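PDB 3FID: putative outer membrane protein (LpxR) from Salmonella typhimurium, which deacylates lipid A, the membrane anchor of lipopolysaccharide, from its place as a beta-barrel enzyme in the bacterial outer membrane. Local coordinates for residues P17-N20 and A21-H25; G113-E116 and V117-A121; R120-I124 and I125-K129; P131-Q134 and D135-E138; Q235-L239 and Q240-E244. All coordinates share one frame; numbering follows the deposited sequence.

Overall arrangement
All five interactions are local and lie in connections between neighbouring strands of the barrel. Interaction 1 comes first, on helix 16-23 between strands 2-9 and 33-44. Its centre is 27 to 33 Å from the centres of the others and it touches none of them. Interaction 2 opens helix 114-125 and interaction 3, sharing Arg-120 and Ala-121, closes it where the chain enters the loop leading to strand 140-157. Interaction 4 closes a turn in that same loop and folds back on interaction 2 through Trp-133. Interaction 5, a later hairpin-like loop before strand 251-263, meets interaction 4 through Asp-135, tying the two loops together. None nests within another.

Interaction 1 of 5, residues P17-N20 and A21-H25; sequences PSLN and ALYGH. With ZN (zinc ion), chain F; CXE (pentaethylene glycol monodecyl ether), chain L; CXE (pentaethylene glycol monodecyl ether), chain J.
Asn-20 and His-25 run side by side and point the same way, with ND2 of Asn-20 3.3 Å from CD2 of His-25 and the amide turned 67° against the imidazole. One water joins their polar ends: it accepts from Asn-20 ND2 at 3.0 Å and, more weakly, from His-25 NE2. The other ring nitrogen, His-25 ND1, binds a zinc ion at 2.1 Å, and Asp-29 supplies the second protein ligand. Further back along the helix, Gln-16 NE2 bonds to Asn-20 OD1, which fixes the rotation of the amide beside the ring. The backbone that delivers His-25 is the helix C-terminus. Gly-24 N closes the last turn on Asn-20 O at 2.8 Å, arriving above the carbonyl plane, and Gly-24 then leaves helical angles with positive phi.

One turn round the helix, Leu-19 meets Tyr-23. The CD1 methyl of Leu-19 lies at the ring edge, 3.7 Å from Tyr-23 CD2, while Leu-22 CG sits over the ring centre. With CG anti to the carbonyl carbon (chi1 -63°), the Tyr-23 ring is swung back beside Leu-19. On the CD1 side of the ring, Tyr-23 CD1 is 3.7 Å from C12 of a detergent molecule, whose C13 lies at the edge, in the plane. A second detergent brings its C7 to 3.4 Å from Ser-18 OG.

Tyr-23 OH is bonded to Leu-272 O. Leu-19, Leu-22 and Tyr-23 thus lay the helix against strands 251-263, 266-275 and 285-295 of the barrel wall, through Val-257, Leu-272 and Ile-288 among others.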
# COMPACT_ATOMS: atom_id res chain seq x y z
N PRO A 17 8.25 -17.72 -3.97
CA PRO A 17 8.86 -18.54 -2.93
C PRO A 17 9.43 -17.73 -1.76
O PRO A 17 9.37 -18.20 -0.64
CB PRO A 17 9.98 -19.28 -3.65
CG PRO A 17 9.56 -19.27 -5.14
CD PRO A 17 8.88 -17.94 -5.30
N SER A 18 9.98 -16.54 -2.02
CA SER A 18 10.50 -15.70 -0.93
C SER A 18 9.33 -15.22 -0.06
O SER A 18 9.39 -15.31 1.17
CB SER A 18 11.28 -14.49 -1.46
OG SER A 18 12.41 -14.94 -2.18
N LEU A 19 8.28 -14.71 -0.70
CA LEU A 19 7.07 -14.27 0.03
C LEU A 19 6.45 -15.38 0.90
O LEU A 19 6.07 -15.14 2.07
CB LEU A 19 6.03 -13.69 -0.95
CG LEU A 19 4.84 -12.91 -0.36
CD1 LEU A 19 5.33 -11.59 0.27
CD2 LEU A 19 3.81 -12.67 -1.49
N ASN A 20 6.34 -16.58 0.33
CA ASN A 20 5.83 -17.77 1.04
C ASN A 20 6.71 -18.20 2.19
O ASN A 20 6.21 -18.57 3.24
CB ASN A 20 5.67 -18.98 0.11
CG ASN A 20 4.62 -18.78 -0.95
OD1 ASN A 20 3.85 -17.83 -0.90
ND2 ASN A 20 4.60 -19.67 -1.93
N ALA A 21 8.03 -18.14 2.00
CA ALA A 21 8.95 -18.49 3.08
C ALA A 21 8.82 -17.47 4.22
O ALA A 21 8.87 -17.83 5.42
CB ALA A 21 10.38 -18.54 2.58
N LEU A 22 8.62 -16.21 3.86
CA LEU A 22 8.56 -15.16 4.85
C LEU A 22 7.26 -15.17 5.67
O LEU A 22 7.29 -15.03 6.89
CB LEU A 22 8.82 -13.80 4.18
CG LEU A 22 8.89 -12.53 5.04
CD1 LEU A 22 9.90 -12.64 6.18
CD2 LEU A 22 9.18 -11.31 4.11
N TYR A 23 6.11 -15.35 5.02
CA TYR A 23 4.82 -15.16 5.68
C TYR A 23 3.97 -16.44 5.75
O TYR A 23 2.88 -16.44 6.31
CB TYR A 23 4.02 -14.02 4.99
CG TYR A 23 4.66 -12.65 5.05
CD1 TYR A 23 5.01 -12.08 6.28
CD2 TYR A 23 4.90 -11.92 3.89
CE1 TYR A 23 5.60 -10.81 6.34
CE2 TYR A 23 5.48 -10.65 3.95
CZ TYR A 23 5.84 -10.10 5.18
OH TYR A 23 6.43 -8.82 5.21
N GLY A 24 4.46 -17.52 5.16
CA GLY A 24 3.72 -18.78 5.19
C GLY A 24 2.80 -18.94 4.00
O GLY A 24 2.35 -17.95 3.38
N HIS A 25 2.48 -20.19 3.66
CA HIS A 25 1.75 -20.39 2.42
C HIS A 25 0.24 -20.04 2.49
O HIS A 25 -0.32 -19.61 1.48
CB HIS A 25 1.98 -21.81 1.83
CG HIS A 25 1.59 -21.92 0.38
ND1 HIS A 25 0.31 -22.21 -0.03
CD2 HIS A 25 2.32 -21.73 -0.75
CE1 HIS A 25 0.26 -22.19 -1.36
NE2 HIS A 25 1.47 -21.91 -1.81
ZN ZN F . -1.44 -22.95 0.84
C1 CXE L . 10.35 -3.49 16.29
C2 CXE L . 11.20 -3.33 15.04
C3 CXE L . 10.38 -3.65 13.79
C4 CXE L . 10.84 -4.92 13.09
C5 CXE L . 9.64 -5.81 12.78
C6 CXE L . 9.64 -6.30 11.33
C7 CXE L . 8.97 -7.66 11.23
C8 CXE L . 8.95 -8.17 9.81
C9 CXE L . 9.14 -9.68 9.80
C10 CXE L . 7.93 -10.42 9.23
O11 CXE L . 7.85 -11.70 9.87
C12 CXE L . 6.72 -12.49 9.49
C13 CXE L . 5.44 -12.08 10.21
O14 CXE L . 5.47 -12.52 11.57
C15 CXE L . 4.20 -12.37 12.22
C1 CXE J . 14.55 -7.81 1.72
C2 CXE J . 14.16 -8.20 0.32
C3 CXE J . 14.68 -9.60 0.03
C4 CXE J . 14.14 -10.12 -1.29
C5 CXE J . 14.76 -11.47 -1.62
C6 CXE J . 14.14 -12.03 -2.89
C7 CXE J . 14.99 -13.13 -3.52
C8 CXE J . 14.58 -13.31 -4.97
C9 CXE J . 14.80 -14.74 -5.45
C10 CXE J . 14.43 -14.85 -6.92
O11 CXE J . 15.12 -15.98 -7.44
C12 CXE J . 14.91 -16.17 -8.85
C13 CXE J . 15.40 -17.56 -9.20
O HOH W 1 2.82 -15.62 1.78
O HOH W 2 2.29 -20.10 -3.82

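Interaction 2 of 5, residues G113-E116 and V117-A121; sequences GGQE and VQNRA
Gln-115 and Asn-119, one turn apart on helix 114-125, cross with their amide planes 70° apart, and the contact between them is made by the aliphatic part of the glutamine: its CG lies 3.6 Å from Asn-119 ND2. The two amides do not bond directly. One water accepts from both, at 3.2 Å from Gln-115 NE2 and 3.2 Å from Asn-119 ND2, and so couples the two ends. The glutamine is stretched out, its CG anti to the backbone N (chi1 179°), whereas Asn-119 folds back until its CG is 3.1 Å from Gln-115 O.

The backbone bonds of the helix run four residues back. The first, Val-117 N to Gly-113 O, is 3.1 Å long with an angle of 166° at the hydrogen, and its acceptor belongs to the N-cap residue, Gly-113. The same oxygen is met by Val-117 CG2 at 3.4 Å.

Three residues place the helix in the fold. Val-117 rests on Gln-57 and Ile-59 of strand 49-60. Gln-118, whose side chain comes within about 5 Å of a bound zinc ion, touches Phe-79 and Tyr-130 and bonds through OE1 to Trp-133 NE1; Gln-115 also touches Trp-133. Asn-119 packs on Lys-129, in the loop leading to strand 140-157.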
# COMPACT_ATOMS: atom_id res chain seq x y z
N GLY A 113 -13.56 1.70 -11.43
CA GLY A 113 -13.13 1.01 -12.66
C GLY A 113 -12.46 -0.35 -12.49
O GLY A 113 -11.73 -0.81 -13.38
N GLY A 114 -12.67 -0.97 -11.33
CA GLY A 114 -12.07 -2.30 -11.05
C GLY A 114 -12.51 -3.42 -11.98
O GLY A 114 -11.66 -4.18 -12.47
N GLN A 115 -13.82 -3.54 -12.24
CA GLN A 115 -14.30 -4.56 -13.21
C GLN A 115 -13.68 -4.37 -14.58
O GLN A 115 -13.28 -5.33 -15.24
CB GLN A 115 -15.83 -4.52 -13.33
CG GLN A 115 -16.42 -5.52 -14.34
CD GLN A 115 -17.94 -5.55 -14.28
OE1 GLN A 115 -18.58 -4.53 -13.97
NE2 GLN A 115 -18.53 -6.73 -14.54
N GLU A 116 -13.62 -3.12 -15.04
CA GLU A 116 -13.10 -2.81 -16.37
C GLU A 116 -11.63 -3.20 -16.49
O GLU A 116 -11.27 -3.90 -17.40
CB GLU A 116 -13.30 -1.32 -16.70
CG GLU A 116 -14.78 -0.90 -16.91
CD GLU A 116 -15.50 -0.47 -15.61
OE1 GLU A 116 -15.10 -0.85 -14.49
OE2 GLU A 116 -16.52 0.26 -15.72
N VAL A 117 -10.81 -2.79 -15.51
CA VAL A 117 -9.37 -3.07 -15.52
C VAL A 117 -9.07 -4.56 -15.41
O VAL A 117 -8.24 -5.09 -16.18
CB VAL A 117 -8.63 -2.27 -14.41
CG1 VAL A 117 -7.20 -2.78 -14.22
CG2 VAL A 117 -8.61 -0.78 -14.77
N GLN A 118 -9.72 -5.23 -14.45
CA GLN A 118 -9.48 -6.67 -14.26
C GLN A 118 -10.00 -7.51 -15.41
O GLN A 118 -9.29 -8.38 -15.89
CB GLN A 118 -10.01 -7.20 -12.92
CG GLN A 118 -9.40 -8.58 -12.57
CD GLN A 118 -10.04 -9.21 -11.34
OE1 GLN A 118 -11.23 -9.56 -11.34
NE2 GLN A 118 -9.23 -9.40 -10.30
N ASN A 119 -11.21 -7.22 -15.89
CA ASN A 119 -11.73 -7.92 -17.07
C ASN A 119 -10.79 -7.78 -18.28
O ASN A 119 -10.53 -8.75 -19.01
CB ASN A 119 -13.13 -7.42 -17.42
CG ASN A 119 -14.22 -8.03 -16.56
OD1 ASN A 119 -13.96 -8.69 -15.57
ND2 ASN A 119 -15.46 -7.76 -16.93
N ARG A 120 -10.28 -6.57 -18.49
CA ARG A 120 -9.33 -6.30 -19.56
C ARG A 120 -8.10 -7.20 -19.43
O ARG A 120 -7.67 -7.83 -20.40
CB ARG A 120 -8.90 -4.82 -19.53
CG ARG A 120 -7.71 -4.47 -20.44
CD ARG A 120 -7.35 -2.98 -20.28
NE ARG A 120 -6.27 -2.57 -21.18
CZ ARG A 120 -4.97 -2.76 -20.94
NH1 ARG A 120 -4.58 -3.41 -19.82
NH2 ARG A 120 -4.05 -2.33 -21.80
N ALA A 121 -7.54 -7.24 -18.22
CA ALA A 121 -6.28 -7.95 -17.94
C ALA A 121 -6.44 -9.44 -18.24
O ALA A 121 -5.59 -10.07 -18.90
CB ALA A 121 -5.89 -7.74 -16.47
O HOH W 3 -16.86 -9.42 -14.62

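Interaction 3 of 5, residues R120-I124 and I125-K129; sequences RAHRI and IGAEK
His-122 O is the atom on which the end of the helix converges. Ala-127 N bonds to it weakly at 2.8 Å, with only 130° at the hydrogen, and Gly-126 N also comes within 2.9 Å. Gly-126 N has a clear acceptor in Arg-123 O at 3.2 Å, where the donor stands 73° out of the carbonyl plane, as happens when the last turn tightens. The preceding bond, from Ile-125 N to Ala-121 O at 3.1 Å, is still an ordinary helical one.

With Gly-126 at positive phi and two bonds running back into the last turn, this is a Schellman motif. It ends helix 114-125 and sends residues 127-129 off as an extended segment. Ala-127 then points its methyl back at the helix, where CB is 3.9 Å from His-122 CB.

The imidazole follows the departing chain. His-122 ND1 gives a weak, bent bond to Glu-128 O at 3.2 Å, and Lys-129 CA lies at the ring edge, near its plane. Further on, Tyr-130 meets the same ring edge-to-face.

Ile-125 holds CG1 between its backbone N and carbonyl carbon (chi1 67°), which brings that carbon to 3.4 Å from Ala-121 O. On the surface, within 120-124, Ile-124 CD1 lies 3.7 Å above the centre of one face of the Arg-120 guanidinium.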
# COMPACT_ATOMS: atom_id res chain seq x y z
N ARG A 120 -10.28 -6.57 -18.49
CA ARG A 120 -9.33 -6.30 -19.56
C ARG A 120 -8.10 -7.20 -19.43
O ARG A 120 -7.67 -7.83 -20.40
CB ARG A 120 -8.90 -4.82 -19.53
CG ARG A 120 -7.71 -4.47 -20.44
CD ARG A 120 -7.35 -2.98 -20.28
NE ARG A 120 -6.27 -2.57 -21.18
CZ ARG A 120 -4.97 -2.76 -20.94
NH1 ARG A 120 -4.58 -3.41 -19.82
NH2 ARG A 120 -4.05 -2.33 -21.80
N ALA A 121 -7.54 -7.24 -18.22
CA ALA A 121 -6.28 -7.95 -17.94
C ALA A 121 -6.44 -9.44 -18.24
O ALA A 121 -5.59 -10.07 -18.90
CB ALA A 121 -5.89 -7.74 -16.47
N HIS A 122 -7.56 -9.97 -17.75
CA HIS A 122 -7.95 -11.35 -17.92
C HIS A 122 -8.18 -11.69 -19.38
O HIS A 122 -7.68 -12.70 -19.85
CB HIS A 122 -9.19 -11.67 -17.06
CG HIS A 122 -8.88 -11.74 -15.59
ND1 HIS A 122 -9.78 -12.20 -14.65
CD2 HIS A 122 -7.74 -11.44 -14.91
CE1 HIS A 122 -9.22 -12.17 -13.46
NE2 HIS A 122 -7.99 -11.71 -13.58
N ARG A 123 -8.91 -10.85 -20.11
CA ARG A 123 -9.13 -11.07 -21.55
C ARG A 123 -7.80 -11.14 -22.30
O ARG A 123 -7.58 -12.03 -23.13
CB ARG A 123 -10.04 -9.99 -22.15
CG ARG A 123 -10.35 -10.18 -23.65
CD ARG A 123 -11.26 -9.08 -24.20
NE ARG A 123 -10.82 -7.73 -23.83
CZ ARG A 123 -9.78 -7.11 -24.37
NH1 ARG A 123 -9.46 -5.88 -23.97
NH2 ARG A 123 -9.05 -7.72 -25.29
N ILE A 124 -6.90 -10.20 -21.99
CA ILE A 124 -5.58 -10.14 -22.63
C ILE A 124 -4.77 -11.43 -22.40
O ILE A 124 -4.14 -11.94 -23.33
CB ILE A 124 -4.79 -8.87 -22.20
CG1 ILE A 124 -5.45 -7.60 -22.75
CG2 ILE A 124 -3.33 -8.94 -22.67
CD1 ILE A 124 -4.80 -6.27 -22.26
N ILE A 125 -4.81 -11.97 -21.18
CA ILE A 125 -4.05 -13.21 -20.89
C ILE A 125 -4.84 -14.50 -21.17
O ILE A 125 -4.32 -15.60 -21.04
CB ILE A 125 -3.40 -13.22 -19.48
CG1 ILE A 125 -4.48 -13.28 -18.38
CG2 ILE A 125 -2.46 -12.02 -19.32
CD1 ILE A 125 -3.98 -13.78 -17.04
N GLY A 126 -6.09 -14.35 -21.58
CA GLY A 126 -6.96 -15.50 -21.83
C GLY A 126 -7.50 -16.18 -20.58
O GLY A 126 -7.89 -17.35 -20.63
N ALA A 127 -7.51 -15.47 -19.45
CA ALA A 127 -8.22 -15.93 -18.25
C ALA A 127 -9.71 -15.61 -18.37
O ALA A 127 -10.11 -14.74 -19.13
CB ALA A 127 -7.63 -15.28 -17.01
N GLU A 128 -10.56 -16.34 -17.63
CA GLU A 128 -11.98 -16.00 -17.62
C GLU A 128 -12.24 -14.85 -16.65
O GLU A 128 -11.53 -14.68 -15.67
CB GLU A 128 -12.88 -17.22 -17.29
CG GLU A 128 -12.65 -18.48 -18.16
CD GLU A 128 -12.42 -18.17 -19.65
OE1 GLU A 128 -13.34 -17.58 -20.28
OE2 GLU A 128 -11.34 -18.52 -20.19
N LYS A 129 -13.26 -14.06 -16.94
CA LYS A 129 -13.60 -12.96 -16.06
C LYS A 129 -14.40 -13.48 -14.86
O LYS A 129 -14.98 -14.57 -14.91
CB LYS A 129 -14.31 -11.84 -16.81
CG LYS A 129 -15.66 -12.16 -17.42
CD LYS A 129 -16.21 -10.92 -18.17
CE LYS A 129 -17.02 -11.31 -19.42
NZ LYS A 129 -17.79 -10.15 -20.01

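Interaction 4 of 5, residues P131-Q134 and D135-E138; sequences PAWQ and DQIE
The indole of Trp-133 takes the amide of Gln-136 at its edge: CD of Gln-136 lies in the ring plane, and the amide stands 68° to it. The touching atom is the oxygen, with OE1 of Gln-136 3.3 Å from Trp-133 CZ3, so the carbonyl end addresses ring C-H groups, which is probably mildly favourable electrostatically. The ring of Phe-79 also meets the indole, their planes about 30° apart.

Gln-136 is aimed here by its first torsion, which sets CG between the backbone N and the carbonyl carbon (chi1 70°) and brings its CG to 3.3 Å from Trp-133 O. A water bridges the same pair, giving to Trp-133 O at 3.1 Å and accepting from Gln-136 NE2 at 3.0 Å.

Two successive backbone bonds reach three residues back, Asp-135 N to Ala-132 O at 2.9 Å and Gln-136 N to Trp-133 O at 3.2 Å. In both the donor stands well above the carbonyl plane. From the turn the Asp-135 carboxylate reaches outward, where it is gripped by Thr-241 OG1 and Ala-72 N at OD2, and by Gln-240 N at OD1. Such i-to-i+3 bonding of the backbone is the signature of a 3-10 turn, here buried in the loop between helix 114-125 and strand 140-157.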
# COMPACT_ATOMS: atom_id res chain seq x y z
N PRO A 131 -17.52 -13.13 -12.59
CA PRO A 131 -18.86 -12.53 -12.71
C PRO A 131 -19.32 -11.69 -11.51
O PRO A 131 -20.16 -10.82 -11.69
CB PRO A 131 -19.78 -13.75 -12.96
CG PRO A 131 -19.02 -14.91 -12.34
CD PRO A 131 -17.57 -14.61 -12.62
N ALA A 132 -18.78 -11.94 -10.32
CA ALA A 132 -19.25 -11.24 -9.10
C ALA A 132 -18.90 -9.76 -9.06
O ALA A 132 -19.27 -9.05 -8.13
CB ALA A 132 -18.82 -11.96 -7.81
N TRP A 133 -18.19 -9.27 -10.09
CA TRP A 133 -18.04 -7.84 -10.28
C TRP A 133 -19.41 -7.14 -10.42
O TRP A 133 -19.53 -5.98 -10.11
CB TRP A 133 -17.13 -7.53 -11.48
CG TRP A 133 -15.67 -7.50 -11.11
CD1 TRP A 133 -14.69 -8.39 -11.51
CD2 TRP A 133 -15.02 -6.52 -10.30
NE1 TRP A 133 -13.47 -8.02 -10.98
CE2 TRP A 133 -13.64 -6.88 -10.24
CE3 TRP A 133 -15.45 -5.37 -9.64
CZ2 TRP A 133 -12.69 -6.12 -9.51
CZ3 TRP A 133 -14.51 -4.61 -8.91
CH2 TRP A 133 -13.14 -5.01 -8.84
N GLN A 134 -20.44 -7.87 -10.87
CA GLN A 134 -21.81 -7.33 -10.97
C GLN A 134 -22.36 -7.00 -9.58
O GLN A 134 -23.24 -6.16 -9.45
CB GLN A 134 -22.77 -8.31 -11.72
CG GLN A 134 -23.00 -9.65 -11.05
CD GLN A 134 -23.82 -10.66 -11.90
OE1 GLN A 134 -24.73 -10.28 -12.65
NE2 GLN A 134 -23.50 -11.95 -11.75
N ASP A 135 -21.85 -7.70 -8.57
CA ASP A 135 -22.29 -7.49 -7.19
C ASP A 135 -21.20 -6.77 -6.35
O ASP A 135 -21.11 -6.96 -5.13
CB ASP A 135 -22.70 -8.86 -6.58
CG ASP A 135 -23.55 -8.72 -5.33
OD1 ASP A 135 -24.25 -7.69 -5.19
OD2 ASP A 135 -23.53 -9.66 -4.51
N GLN A 136 -20.38 -5.95 -7.01
CA GLN A 136 -19.32 -5.18 -6.32
C GLN A 136 -19.88 -4.16 -5.32
O GLN A 136 -21.07 -3.86 -5.33
CB GLN A 136 -18.38 -4.51 -7.34
CG GLN A 136 -18.97 -3.34 -8.17
CD GLN A 136 -17.92 -2.77 -9.11
OE1 GLN A 136 -16.89 -2.29 -8.66
NE2 GLN A 136 -18.17 -2.83 -10.42
N ILE A 137 -19.02 -3.64 -4.44
CA ILE A 137 -19.38 -2.54 -3.54
C ILE A 137 -19.84 -1.31 -4.33
O ILE A 137 -19.20 -0.91 -5.28
CB ILE A 137 -18.22 -2.17 -2.54
CG1 ILE A 137 -17.80 -3.42 -1.71
CG2 ILE A 137 -18.62 -1.01 -1.63
CD1 ILE A 137 -18.91 -4.02 -0.79
N GLU A 138 -20.96 -0.72 -3.90
CA GLU A 138 -21.55 0.45 -4.58
C GLU A 138 -20.78 1.75 -4.31
O GLU A 138 -20.05 1.85 -3.31
CB GLU A 138 -22.98 0.62 -4.10
CG GLU A 138 -23.11 1.21 -2.71
CD GLU A 138 -24.57 1.26 -2.22
OE1 GLU A 138 -24.78 1.53 -1.03
OE2 GLU A 138 -25.48 0.99 -3.02
O HOH W 4 -18.71 -8.85 -5.38
O HOH W 5 -20.41 -3.78 -12.11

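Interaction 5 of 5, residues Q235-L239 and Q240-E244; sequences QGKTL and QTKME
Lys-237 lays its aliphatic chain over the backbone of Lys-242, its CG 3.4 Å from Lys-242 C and its CE 3.9 Å from Lys-242 CB. The chain bends at its third torsion, and NZ of Lys-237 ends 6.1 Å from NZ of Lys-242, the two like charges not in contact.

Next to it, the hydroxyl of Thr-238 ties the turn. OG1 stands between the backbone N and the carbonyl carbon (chi1 57°), facing across the loop. There it donates at 2.7 Å to Thr-241 OG1, an oxygen that also serves Asp-135, and accepts from Met-243 N at 3.0 Å, a nearly straight bond of 169°.

The backbone closes round this hydroxyl. Thr-238 N bonds to Met-243 O at 3.0 Å, whereas the Lys-242 N to Thr-238 O bond, at 3.2 Å, is weak and bent. Lys-242 has positive phi in the turn, and Met-243 N after it faces the Thr-238 hydroxyl. Farther out, Glu-244 CG packs against Gln-235 O.

The two arms run 174° apart in direction, although neither is a regular strand. On the first arm, Leu-239 bonds by backbone to Gln-136 and Lys-237 to Glu-138, in the loop before strand 140-157. The whole is an irregular hairpin-like loop, with a threonine hydroxyl inside its turn, between helix 232-235 and strand 251-263 of the outer-membrane barrel.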
# COMPACT_ATOMS: atom_id res chain seq x y z
N GLN A 235 -17.16 -2.48 4.60
CA GLN A 235 -18.42 -2.06 5.27
C GLN A 235 -19.49 -1.54 4.31
O GLN A 235 -20.64 -1.36 4.71
CB GLN A 235 -18.12 -1.01 6.32
CG GLN A 235 -17.23 -1.54 7.45
CD GLN A 235 -16.78 -0.45 8.39
OE1 GLN A 235 -16.32 0.61 7.95
NE2 GLN A 235 -16.91 -0.70 9.67
N GLY A 236 -19.11 -1.28 3.08
CA GLY A 236 -20.05 -0.84 2.05
C GLY A 236 -21.03 -1.94 1.65
O GLY A 236 -20.82 -3.12 1.91
N LYS A 237 -22.10 -1.53 0.98
CA LYS A 237 -23.15 -2.43 0.58
C LYS A 237 -22.95 -2.85 -0.89
O LYS A 237 -22.59 -2.02 -1.72
CB LYS A 237 -24.48 -1.68 0.77
CG LYS A 237 -25.74 -2.50 0.62
CD LYS A 237 -26.98 -1.59 0.76
CE LYS A 237 -27.53 -1.20 -0.61
NZ LYS A 237 -28.74 -0.34 -0.50
N THR A 238 -23.18 -4.13 -1.20
CA THR A 238 -23.02 -4.65 -2.57
C THR A 238 -24.14 -4.20 -3.51
O THR A 238 -25.25 -3.94 -3.05
CB THR A 238 -23.03 -6.19 -2.58
OG1 THR A 238 -24.27 -6.65 -1.99
CG2 THR A 238 -21.82 -6.77 -1.81
N LEU A 239 -23.85 -4.14 -4.82
CA LEU A 239 -24.79 -3.57 -5.82
C LEU A 239 -26.12 -4.32 -5.96
O LEU A 239 -27.19 -3.70 -6.02
CB LEU A 239 -24.13 -3.52 -7.20
CG LEU A 239 -23.23 -2.35 -7.55
CD1 LEU A 239 -22.64 -2.60 -8.95
CD2 LEU A 239 -24.02 -1.03 -7.52
N GLN A 240 -26.04 -5.65 -6.01
CA GLN A 240 -27.17 -6.52 -6.31
C GLN A 240 -27.73 -7.29 -5.11
O GLN A 240 -28.95 -7.33 -4.91
CB GLN A 240 -26.80 -7.52 -7.38
CG GLN A 240 -26.43 -6.89 -8.70
CD GLN A 240 -26.05 -7.95 -9.67
OE1 GLN A 240 -25.66 -9.05 -9.29
NE2 GLN A 240 -26.18 -7.65 -10.95
N THR A 241 -26.86 -7.91 -4.31
CA THR A 241 -27.34 -8.58 -3.09
C THR A 241 -27.62 -7.59 -1.97
O THR A 241 -28.23 -7.96 -0.95
CB THR A 241 -26.39 -9.69 -2.59
OG1 THR A 241 -25.04 -9.19 -2.52
CG2 THR A 241 -26.43 -10.88 -3.52
N LYS A 242 -27.16 -6.35 -2.11
CA LYS A 242 -27.42 -5.28 -1.13
C LYS A 242 -27.05 -5.64 0.32
O LYS A 242 -27.80 -5.32 1.25
CB LYS A 242 -28.88 -4.81 -1.20
CG LYS A 242 -29.23 -4.17 -2.52
CD LYS A 242 -30.68 -3.72 -2.55
CE LYS A 242 -30.98 -3.04 -3.87
NZ LYS A 242 -30.64 -3.95 -5.01
N MET A 243 -25.90 -6.27 0.51
CA MET A 243 -25.49 -6.64 1.86
C MET A 243 -24.11 -6.09 2.17
O MET A 243 -23.36 -5.76 1.26
CB MET A 243 -25.52 -8.15 2.06
CG MET A 243 -24.66 -8.95 1.12
SD MET A 243 -24.63 -10.69 1.58
CE MET A 243 -23.85 -11.42 0.15
N GLU A 244 -23.82 -5.98 3.47
CA GLU A 244 -22.46 -5.81 3.95
C GLU A 244 -22.03 -7.21 4.23
O GLU A 244 -22.70 -7.92 4.97
CB GLU A 244 -22.43 -5.07 5.26
CG GLU A 244 -23.00 -3.71 5.30
CD GLU A 244 -22.81 -3.09 6.68
OE1 GLU A 244 -23.83 -2.63 7.25
OE2 GLU A 244 -21.64 -3.11 7.20